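Local coordinates for protein putative acetyltransferase (Clostridium difficile, PDB 3DSB) that probably transfers acyl groups, as expected of a GNAT-family acetyltransferase, and was crystallised with trimethyl glycine bound, at residues A[7-12]-A[58-63]; A[21-26]-A[64-69]; A[69-74]-A[87-92]. One frame throughout, in Å; residues are numbered along the deposited sequence.

Interaction 1: A[7-12]-A[58-63]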
loop_
_atom_site.group_PDB
_atom_site.type_symbol
_atom_site.label_atom_id
_atom_site.label_comp_id
_atom_site.label_asym_id
_atom_site.label_seq_id
_atom_site.Cartn_x
_atom_site.Cartn_y
_atom_site.Cartn_z
ATOM N N ILE A 7 -30.231 6.982 7.702
ATOM C CA ILE A 7 -29.034 7.124 6.888
ATOM C C ILE A 7 -27.819 6.822 7.744
ATOM O O ILE A 7 -27.654 7.330 8.857
ATOM C CB ILE A 7 -28.929 8.554 6.320
ATOM C CG1 ILE A 7 -30.081 8.846 5.325
ATOM C CG2 ILE A 7 -27.566 8.759 5.669
ATOM C CD1 ILE A 7 -30.158 10.317 4.831
ATOM N N GLU A 8 -26.925 6.008 7.200
ATOM C CA GLU A 8 -25.721 5.709 7.956
ATOM C C GLU A 8 -24.609 5.291 7.053
ATOM O O GLU A 8 -24.830 4.922 5.893
ATOM C CB GLU A 8 -25.951 4.585 8.965
ATOM C CG GLU A 8 -26.129 3.195 8.390
ATOM C CD GLU A 8 -26.236 2.107 9.470
ATOM O OE1 GLU A 8 -26.517 0.950 9.122
ATOM O OE2 GLU A 8 -26.049 2.427 10.660
ATOM N N ILE A 9 -23.425 5.351 7.626
ATOM C CA ILE A 9 -22.261 4.729 7.016
ATOM C C ILE A 9 -21.942 3.520 7.884
ATOM O O ILE A 9 -21.906 3.619 9.121
ATOM C CB ILE A 9 -21.068 5.725 6.947
ATOM C CG1 ILE A 9 -21.349 6.874 5.962
ATOM C CG2 ILE A 9 -19.769 4.976 6.522
ATOM C CD1 ILE A 9 -20.393 8.066 6.089
ATOM N N ARG A 10 -21.710 2.382 7.247
ATOM C CA ARG A 10 -21.393 1.176 7.973
ATOM C C ARG A 10 -20.371 0.376 7.185
ATOM O O ARG A 10 -20.220 0.523 5.964
ATOM C CB ARG A 10 -22.638 0.305 8.157
ATOM C CG ARG A 10 -23.380 -0.101 6.850
ATOM C CD ARG A 10 -24.352 -1.281 7.069
ATOM N NE ARG A 10 -25.119 -1.622 5.876
ATOM C CZ ARG A 10 -24.695 -2.403 4.887
ATOM N NH1 ARG A 10 -23.453 -2.921 4.898
ATOM N NH2 ARG A 10 -25.499 -2.618 3.850
ATOM N N GLU A 11 -19.721 -0.533 7.881
ATOM C CA GLU A 11 -18.873 -1.490 7.201
ATOM C C GLU A 11 -19.723 -2.322 6.237
ATOM O O GLU A 11 -20.899 -2.651 6.500
ATOM C CB GLU A 11 -18.171 -2.380 8.241
ATOM C CG GLU A 11 -17.132 -1.605 9.065
ATOM C CD GLU A 11 -16.284 -2.465 10.025
ATOM O OE1 GLU A 11 -16.467 -3.700 10.038
ATOM O OE2 GLU A 11 -15.436 -1.866 10.742
ATOM N N ALA A 12 -19.142 -2.694 5.093
ATOM C CA ALA A 12 -19.852 -3.569 4.173
ATOM C C ALA A 12 -20.040 -4.968 4.759
ATOM O O ALA A 12 -19.351 -5.345 5.706
ATOM C CB ALA A 12 -19.101 -3.632 2.820
ATOM N N HIS A 58 -16.607 0.629 3.283
ATOM C CA HIS A 58 -17.738 1.211 4.004
ATOM C C HIS A 58 -18.740 1.648 2.948
ATOM O O HIS A 58 -18.359 2.117 1.854
ATOM C CB HIS A 58 -17.329 2.419 4.861
ATOM C CG HIS A 58 -16.493 2.057 6.046
ATOM N ND1 HIS A 58 -15.143 1.783 5.941
ATOM C CD2 HIS A 58 -16.816 1.863 7.351
ATOM C CE1 HIS A 58 -14.666 1.467 7.136
ATOM N NE2 HIS A 58 -15.658 1.500 8.007
ATOM N N VAL A 59 -20.020 1.538 3.288
ATOM C CA VAL A 59 -21.077 1.936 2.387
ATOM C C VAL A 59 -21.979 2.951 3.090
ATOM O O VAL A 59 -22.150 2.935 4.331
ATOM C CB VAL A 59 -21.925 0.708 1.943
ATOM C CG1 VAL A 59 -21.113 -0.171 1.004
ATOM C CG2 VAL A 59 -22.444 -0.129 3.161
ATOM N N TYR A 60 -22.496 3.847 2.250
ATOM C CA TYR A 60 -23.487 4.854 2.668
ATOM C C TYR A 60 -24.865 4.311 2.295
ATOM O O TYR A 60 -25.086 3.916 1.165
ATOM C CB TYR A 60 -23.184 6.154 1.945
ATOM C CG TYR A 60 -23.944 7.374 2.409
ATOM C CD1 TYR A 60 -23.321 8.341 3.201
ATOM C CD2 TYR A 60 -25.258 7.587 1.999
ATOM C CE1 TYR A 60 -24.014 9.493 3.621
ATOM C CE2 TYR A 60 -25.934 8.717 2.380
ATOM C CZ TYR A 60 -25.311 9.667 3.170
ATOM O OH TYR A 60 -26.019 10.785 3.535
ATOM N N THR A 61 -25.757 4.204 3.291
ATOM C CA THR A 61 -27.079 3.618 3.023
ATOM C C THR A 61 -28.195 4.584 3.376
ATOM O O THR A 61 -28.074 5.398 4.312
ATOM C CB THR A 61 -27.294 2.273 3.801
ATOM O OG1 THR A 61 -27.372 2.524 5.207
ATOM C CG2 THR A 61 -26.130 1.298 3.526
ATOM N N VAL A 62 -29.274 4.470 2.614
ATOM C CA VAL A 62 -30.444 5.330 2.795
ATOM C C VAL A 62 -31.646 4.408 2.844
ATOM O O VAL A 62 -31.969 3.776 1.851
ATOM C CB VAL A 62 -30.579 6.328 1.628
ATOM C CG1 VAL A 62 -31.871 7.167 1.786
ATOM C CG2 VAL A 62 -29.320 7.251 1.514
ATOM N N PHE A 63 -32.291 4.322 4.019
ATOM C CA PHE A 63 -33.378 3.337 4.222
ATOM C C PHE A 63 -32.952 1.968 3.736
ATOM O O PHE A 63 -33.683 1.289 2.994
ATOM C CB PHE A 63 -34.691 3.790 3.559
ATOM C CG PHE A 63 -35.435 4.831 4.357
ATOM C CD1 PHE A 63 -34.979 6.157 4.408
ATOM C CD2 PHE A 63 -36.588 4.482 5.088
ATOM C CE1 PHE A 63 -35.628 7.114 5.143
ATOM C CE2 PHE A 63 -37.283 5.482 5.804
ATOM C CZ PHE A 63 -36.780 6.790 5.829
HETATM O O HOH W 1 -27.244 0.132 6.552
HETATM O O HOH W 2 -15.509 1.140 10.630
#
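Glu8 with Thr61 and Arg10 with Val59 are the hydrogen-bonded pairs that zip strand 7-11 onto strand 58-62, the two running antiparallel. Each pair exchanges two backbone bonds. The shorter of the first, Thr61 N to Glu8 O at 2.9 Å, is nearly straight. Ile9 with Tyr60 between them, and Ile7 with Val62 and Glu11 with His58 at the two ends, are non-hydrogen-bonded pairs, where CA-H...O contacts such as Ile9 CA to Val59 O at 3.2 Å fill in.

The apolar packing lies on the face carrying Ile7, Ile9 and Tyr60. The CG2 branch of Ile7 reaches the phenol end of Tyr60, 3.5 Å from CZ, while CG1 of Ile9 meets the same ring at CD1, 3.7 Å away. Ile9 and Tyr60 also touch helix 101-115.

Glu8, Arg10 and Thr61 share the other face. Arg10 CG sits between its own backbone N and carbonyl carbon (chi1 56°), and the extended chain carries the guanidinium over Val59, whose CG2 presses on one of its faces, 3.4 Å from NH1. NH1 also bonds Glu11 O and forms a salt bridge to Asp16. One water accepts from Arg10 NE, donates to Glu8 OE1 and bonds Thr61 OG1 at 2.7 Å. At the far end, where Glu11 and His58 diverge, a second water in the His58 ring plane bridges NE2 to Glu11 OE2.

This is the antiparallel pairing of the first two strands of the GNAT fold, with 7-11 at the margin of the chain's central sheet.

Interaction 2: A[21-26]-A[64-69]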
loop_
_atom_site.group_PDB
_atom_site.type_symbol
_atom_site.label_atom_id
_atom_site.label_comp_id
_atom_site.label_asym_id
_atom_site.label_seq_id
_atom_site.Cartn_x
_atom_site.Cartn_y
_atom_site.Cartn_z
ATOM N N ALA A 21 -19.544 -4.497 -6.433
ATOM C CA ALA A 21 -18.911 -4.857 -7.693
ATOM C C ALA A 21 -19.487 -3.937 -8.811
ATOM O O ALA A 21 -18.718 -3.364 -9.600
ATOM C CB ALA A 21 -19.100 -6.355 -8.008
ATOM N N LYS A 22 -20.815 -3.736 -8.859
ATOM C CA LYS A 22 -21.370 -2.865 -9.880
ATOM C C LYS A 22 -20.799 -1.435 -9.744
ATOM O O LYS A 22 -20.442 -0.799 -10.734
ATOM C CB LYS A 22 -22.910 -2.860 -9.775
ATOM C CG LYS A 22 -23.610 -1.826 -10.629
ATOM C CD LYS A 22 -25.116 -1.886 -10.413
ATOM C CE LYS A 22 -25.479 -1.292 -9.068
ATOM N NZ LYS A 22 -26.972 -1.107 -8.997
ATOM N N PHE A 23 -20.716 -0.932 -8.511
ATOM C CA PHE A 23 -20.201 0.419 -8.305
ATOM C C PHE A 23 -18.754 0.536 -8.794
ATOM O O PHE A 23 -18.348 1.545 -9.404
ATOM C CB PHE A 23 -20.212 0.781 -6.821
ATOM C CG PHE A 23 -21.565 1.159 -6.265
ATOM C CD1 PHE A 23 -22.696 1.222 -7.063
ATOM C CD2 PHE A 23 -21.657 1.500 -4.915
ATOM C CE1 PHE A 23 -23.946 1.621 -6.517
ATOM C CE2 PHE A 23 -22.895 1.865 -4.347
ATOM C CZ PHE A 23 -24.017 1.930 -5.155
ATOM N N ASN A 24 -17.964 -0.513 -8.556
ATOM C CA ASN A 24 -16.573 -0.462 -8.991
ATOM C C ASN A 24 -16.412 -0.544 -10.504
ATOM O O ASN A 24 -15.561 0.170 -11.072
ATOM C CB ASN A 24 -15.774 -1.528 -8.262
ATOM C CG ASN A 24 -15.275 -1.012 -6.942
ATOM O OD1 ASN A 24 -14.248 -0.310 -6.893
ATOM N ND2 ASN A 24 -16.036 -1.262 -5.876
ATOM N N TYR A 25 -17.250 -1.366 -11.143
ATOM C CA TYR A 25 -17.307 -1.415 -12.598
ATOM C C TYR A 25 -17.642 -0.011 -13.097
ATOM O O TYR A 25 -16.958 0.526 -14.020
ATOM C CB TYR A 25 -18.338 -2.433 -13.087
ATOM C CG TYR A 25 -18.424 -2.488 -14.584
ATOM C CD1 TYR A 25 -17.609 -3.359 -15.305
ATOM C CD2 TYR A 25 -19.285 -1.662 -15.271
ATOM C CE1 TYR A 25 -17.660 -3.410 -16.679
ATOM C CE2 TYR A 25 -19.341 -1.690 -16.663
ATOM C CZ TYR A 25 -18.528 -2.564 -17.357
ATOM O OH TYR A 25 -18.576 -2.614 -18.747
ATOM N N ASN A 26 -18.678 0.612 -12.514
ATOM C CA ASN A 26 -19.051 1.946 -13.009
ATOM C C ASN A 26 -17.957 2.974 -12.784
ATOM O O ASN A 26 -17.723 3.851 -13.622
ATOM C CB ASN A 26 -20.317 2.435 -12.306
ATOM C CG ASN A 26 -21.566 1.662 -12.708
ATOM O OD1 ASN A 26 -21.556 0.905 -13.663
ATOM N ND2 ASN A 26 -22.662 1.871 -11.971
ATOM N N ASP A 64 -31.717 1.615 4.128
ATOM C CA ASP A 64 -31.093 0.313 3.844
ATOM C C ASP A 64 -30.535 0.118 2.451
ATOM O O ASP A 64 -29.860 -0.885 2.210
ATOM C CB ASP A 64 -32.016 -0.860 4.192
ATOM C CG ASP A 64 -32.481 -0.825 5.639
ATOM O OD1 ASP A 64 -31.680 -0.466 6.540
ATOM O OD2 ASP A 64 -33.686 -1.152 5.854
ATOM N N LYS A 65 -30.812 1.051 1.538
ATOM C CA LYS A 65 -30.285 0.959 0.176
ATOM C C LYS A 65 -28.857 1.480 0.136
ATOM O O LYS A 65 -28.612 2.614 0.549
ATOM C CB LYS A 65 -31.148 1.798 -0.764
ATOM C CG LYS A 65 -30.717 1.748 -2.212
ATOM C CD LYS A 65 -31.639 2.622 -3.067
ATOM C CE LYS A 65 -31.119 2.745 -4.503
ATOM N NZ LYS A 65 -30.805 1.426 -5.128
ATOM N N VAL A 66 -27.935 0.647 -0.346
ATOM C CA VAL A 66 -26.555 1.067 -0.502
ATOM C C VAL A 66 -26.469 1.994 -1.729
ATOM O O VAL A 66 -26.807 1.572 -2.837
ATOM C CB VAL A 66 -25.646 -0.141 -0.706
ATOM C CG1 VAL A 66 -24.263 0.328 -1.197
ATOM C CG2 VAL A 66 -25.545 -0.960 0.580
ATOM N N VAL A 67 -26.001 3.235 -1.537
ATOM C CA VAL A 67 -25.935 4.210 -2.615
ATOM C C VAL A 67 -24.508 4.765 -2.856
ATOM O O VAL A 67 -24.299 5.560 -3.772
ATOM C CB VAL A 67 -26.901 5.397 -2.389
ATOM C CG1 VAL A 67 -28.338 4.893 -2.216
ATOM C CG2 VAL A 67 -26.511 6.190 -1.158
ATOM N N ALA A 68 -23.540 4.375 -2.013
ATOM C CA ALA A 68 -22.139 4.788 -2.232
ATOM C C ALA A 68 -21.212 3.912 -1.463
ATOM O O ALA A 68 -21.624 3.220 -0.533
ATOM C CB ALA A 68 -21.931 6.237 -1.825
ATOM N N GLN A 69 -19.945 3.914 -1.887
ATOM C CA GLN A 69 -18.912 3.100 -1.190
ATOM C C GLN A 69 -17.592 3.813 -1.166
ATOM O O GLN A 69 -17.292 4.625 -2.056
ATOM C CB GLN A 69 -18.719 1.743 -1.863
ATOM C CG GLN A 69 -18.165 1.814 -3.289
ATOM C CD GLN A 69 -16.654 1.455 -3.344
ATOM O OE1 GLN A 69 -16.276 0.276 -3.261
ATOM N NE2 GLN A 69 -15.808 2.461 -3.527
#
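Helix 21-26 lies over strand 65-69 with its axis 9.2 Å away at closest and turned 54° from the strand direction, leaving side chains to bridge the gap. Phe23 does most of this. Its CG stands anti to the carbonyl carbon (chi1 -78°), which sends the ring down onto the strand: CE2 comes to 3.5 Å from Ala68 N and 3.8 Å from Val66 CG1, and CZ to 3.6 Å from Val66 O. Gln69 CG meets the ring at its edge. The ring thus rests beside a classic beta bulge, in which Val67 and Ala68 both face Tyr60. The rings of Phe23 and Tyr91 also meet.

The other link is polar. Asn24 ND2 donates to Gln69 OE1 over 3.0 Å; the donor stands above the amide plane of Gln69, and the two amide planes are 84° apart. Gln69 NE2 is held by Ser89 OG. Asn24 ND2 also bonds Ile20 O, and Asn24 OD1 accepts from Trp79 NE1 of the second subunit.

With both ends engaged, the buried Asn24 amide has its rotation fixed, and the chemistry ties helix, sheet and dimer partner together through one small polar group.

Interaction 3: A[69-74]-A[87-92]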
loop_
_atom_site.group_PDB
_atom_site.type_symbol
_atom_site.label_atom_id
_atom_site.label_comp_id
_atom_site.label_asym_id
_atom_site.label_seq_id
_atom_site.Cartn_x
_atom_site.Cartn_y
_atom_site.Cartn_z
ATOM N N GLN A 69 -19.945 3.914 -1.887
ATOM C CA GLN A 69 -18.912 3.100 -1.190
ATOM C C GLN A 69 -17.592 3.813 -1.166
ATOM O O GLN A 69 -17.292 4.625 -2.056
ATOM C CB GLN A 69 -18.719 1.743 -1.863
ATOM C CG GLN A 69 -18.165 1.814 -3.289
ATOM C CD GLN A 69 -16.654 1.455 -3.344
ATOM O OE1 GLN A 69 -16.276 0.276 -3.261
ATOM N NE2 GLN A 69 -15.808 2.461 -3.527
ATOM N N ILE A 70 -16.799 3.458 -0.157
ATOM C CA ILE A 70 -15.389 3.909 -0.122
ATOM C C ILE A 70 -14.565 2.724 0.374
ATOM O O ILE A 70 -15.021 1.964 1.253
ATOM C CB ILE A 70 -15.219 5.158 0.813
ATOM C CG1 ILE A 70 -13.812 5.738 0.719
ATOM C CG2 ILE A 70 -15.672 4.890 2.238
ATOM C CD1 ILE A 70 -13.691 7.221 1.222
HETATM N N MSE A 71 -13.376 2.534 -0.204
HETATM C CA MSE A 71 -12.519 1.389 0.111
HETATM C C MSE A 71 -11.128 1.852 0.466
HETATM O O MSE A 71 -10.615 2.787 -0.170
HETATM C CB MSE A 71 -12.415 0.416 -1.066
HETATM C CG MSE A 71 -11.825 -0.916 -0.676
HETATM SE SE MSE A 71 -9.863 -1.011 -0.810
HETATM C CE MSE A 71 -9.735 -1.712 -2.627
ATOM N N TYR A 72 -10.550 1.269 1.509
ATOM C CA TYR A 72 -9.132 1.518 1.820
ATOM C C TYR A 72 -8.396 0.247 2.143
ATOM O O TYR A 72 -8.994 -0.741 2.602
ATOM C CB TYR A 72 -8.939 2.515 2.961
ATOM C CG TYR A 72 -9.574 2.140 4.269
ATOM C CD1 TYR A 72 -8.960 1.248 5.153
ATOM C CD2 TYR A 72 -10.806 2.681 4.647
ATOM C CE1 TYR A 72 -9.552 0.905 6.384
ATOM C CE2 TYR A 72 -11.382 2.382 5.854
ATOM C CZ TYR A 72 -10.774 1.491 6.723
ATOM O OH TYR A 72 -11.355 1.215 7.933
ATOM N N THR A 73 -7.085 0.299 1.909
ATOM C CA THR A 73 -6.193 -0.769 2.343
ATOM C C THR A 73 -5.192 -0.180 3.344
ATOM O O THR A 73 -5.181 1.027 3.587
ATOM C CB THR A 73 -5.410 -1.348 1.156
ATOM O OG1 THR A 73 -4.669 -0.317 0.534
ATOM C CG2 THR A 73 -6.307 -1.983 0.099
ATOM N N TYR A 74 -4.309 -1.041 3.875
ATOM C CA TYR A 74 -3.314 -0.574 4.864
ATOM C C TYR A 74 -1.906 -0.724 4.346
ATOM O O TYR A 74 -1.623 -1.660 3.594
ATOM C CB TYR A 74 -3.337 -1.446 6.113
ATOM C CG TYR A 74 -4.707 -1.566 6.688
ATOM C CD1 TYR A 74 -5.212 -0.553 7.461
ATOM C CD2 TYR A 74 -5.507 -2.709 6.442
ATOM C CE1 TYR A 74 -6.516 -0.649 8.035
ATOM C CE2 TYR A 74 -6.808 -2.802 6.981
ATOM C CZ TYR A 74 -7.297 -1.765 7.788
ATOM O OH TYR A 74 -8.560 -1.846 8.339
ATOM N N ILE A 87 -6.657 5.222 0.654
ATOM C CA ILE A 87 -8.008 5.217 0.038
ATOM C C ILE A 87 -7.830 4.813 -1.409
ATOM O O ILE A 87 -7.095 5.494 -2.154
ATOM C CB ILE A 87 -8.681 6.614 0.142
ATOM C CG1 ILE A 87 -8.887 6.973 1.620
ATOM C CG2 ILE A 87 -9.998 6.646 -0.650
ATOM C CD1 ILE A 87 -9.344 8.406 1.842
ATOM N N GLN A 88 -8.516 3.758 -1.828
ATOM C CA GLN A 88 -8.382 3.186 -3.173
ATOM C C GLN A 88 -9.540 3.493 -4.098
ATOM O O GLN A 88 -9.389 3.470 -5.310
ATOM C CB GLN A 88 -8.204 1.659 -3.112
ATOM C CG GLN A 88 -7.029 1.205 -2.263
ATOM C CD GLN A 88 -5.651 1.648 -2.751
ATOM O OE1 GLN A 88 -5.515 2.253 -3.830
ATOM N NE2 GLN A 88 -4.616 1.353 -1.936
ATOM N N SER A 89 -10.712 3.806 -3.542
ATOM C CA SER A 89 -11.864 4.098 -4.375
ATOM C C SER A 89 -12.956 4.797 -3.601
ATOM O O SER A 89 -13.149 4.559 -2.414
ATOM C CB SER A 89 -12.450 2.797 -4.920
ATOM O OG SER A 89 -12.918 1.975 -3.848
ATOM N N VAL A 90 -13.686 5.642 -4.312
ATOM C CA VAL A 90 -14.927 6.243 -3.805
ATOM C C VAL A 90 -15.901 6.295 -4.979
ATOM O O VAL A 90 -15.538 6.708 -6.077
ATOM C CB VAL A 90 -14.720 7.691 -3.282
ATOM C CG1 VAL A 90 -15.996 8.207 -2.605
ATOM C CG2 VAL A 90 -13.498 7.843 -2.349
ATOM N N TYR A 91 -17.164 5.933 -4.746
ATOM C CA TYR A 91 -18.160 5.994 -5.834
ATOM C C TYR A 91 -19.520 6.295 -5.203
ATOM O O TYR A 91 -19.891 5.702 -4.160
ATOM C CB TYR A 91 -18.266 4.639 -6.566
ATOM C CG TYR A 91 -19.218 4.696 -7.739
ATOM C CD1 TYR A 91 -18.801 5.245 -8.955
ATOM C CD2 TYR A 91 -20.532 4.252 -7.631
ATOM C CE1 TYR A 91 -19.671 5.350 -10.027
ATOM C CE2 TYR A 91 -21.402 4.345 -8.730
ATOM C CZ TYR A 91 -20.958 4.882 -9.922
ATOM O OH TYR A 91 -21.846 4.966 -11.006
ATOM N N VAL A 92 -20.267 7.141 -5.886
ATOM C CA VAL A 92 -21.614 7.521 -5.467
ATOM C C VAL A 92 -22.547 7.213 -6.640
ATOM O O VAL A 92 -22.313 7.684 -7.765
ATOM C CB VAL A 92 -21.700 9.037 -5.120
ATOM C CG1 VAL A 92 -23.168 9.419 -4.677
ATOM C CG2 VAL A 92 -20.709 9.421 -4.043
#
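The amide of Gln69 takes Ser89 OG at its edge: NE2 donates to OG over 2.9 Å, almost dead straight (177°) and in the amide plane. A bend at chi2 (103°) brings the amide across to the neighbouring strand, and the same OG lies 3.2 Å from Met71 CB. The amide of Gln88 is used likewise at its edge, NE2 donating a hydrogen bond, in the amide plane, to Thr73 OG1 at 3.0 Å while the two side chains cross at about a right angle. Tyr74 CZ lies at the edge of the Tyr72 ring, in its plane. The Tyr91 ring, on the same face as Gln69, leads away from strand 69-74, and its OH bonds Glu30.

Behind these groups the backbones form the hairpin of strands 65-77 and 82-92 in the GNAT sheet. Gln69 and Tyr91 exchange two bonds as a hydrogen-bonded pair. At Met71, Gln88 and Ser89 both face one residue, a classic beta bulge: Met71 N donates to Ser89 O, and Gln88 N donates to Met71 O over 2.8 Å. The register moves by one here, so Tyr72 then pairs with Ile87.

Selenomethionine Met71 folds its bent chain back over Gln88, with CE 3.7 Å from Gln88 CB. On the opposite face, Ile70 and Val90 lie side by side, Ile70 CD1 touching Val90 CG2 at 3.6 Å, and Ile87 CG2 comes to 4.2 Å from Ile70 CG1; helix 101-115 covers these residues. Met71, Thr73 and Gln88 also pack on Asp78, Trp76 and Glu75 of the second subunit, respectively.

Overall arrangement
From the N terminus, strand 7-11 leads into helix 17-32, and interaction 1 closes the first long loop when 58-63 returns to pair with 7-12. Interaction 2 crosses it: segment 21-26 leaves from within that loop and meets 64-69 just beyond its end. Interaction 3 follows in series, closing a short hairpin loop from 69-74 to 87-92, and it shares Gln69 with interaction 2. Probable backbone hydrogen bonds from Tyr60 to Val67 and Ala68, and from His58 to Ile70, join the neighbouring strands. Together the three contacts tie the first four strands of the sheet to one another and to helix 17-32.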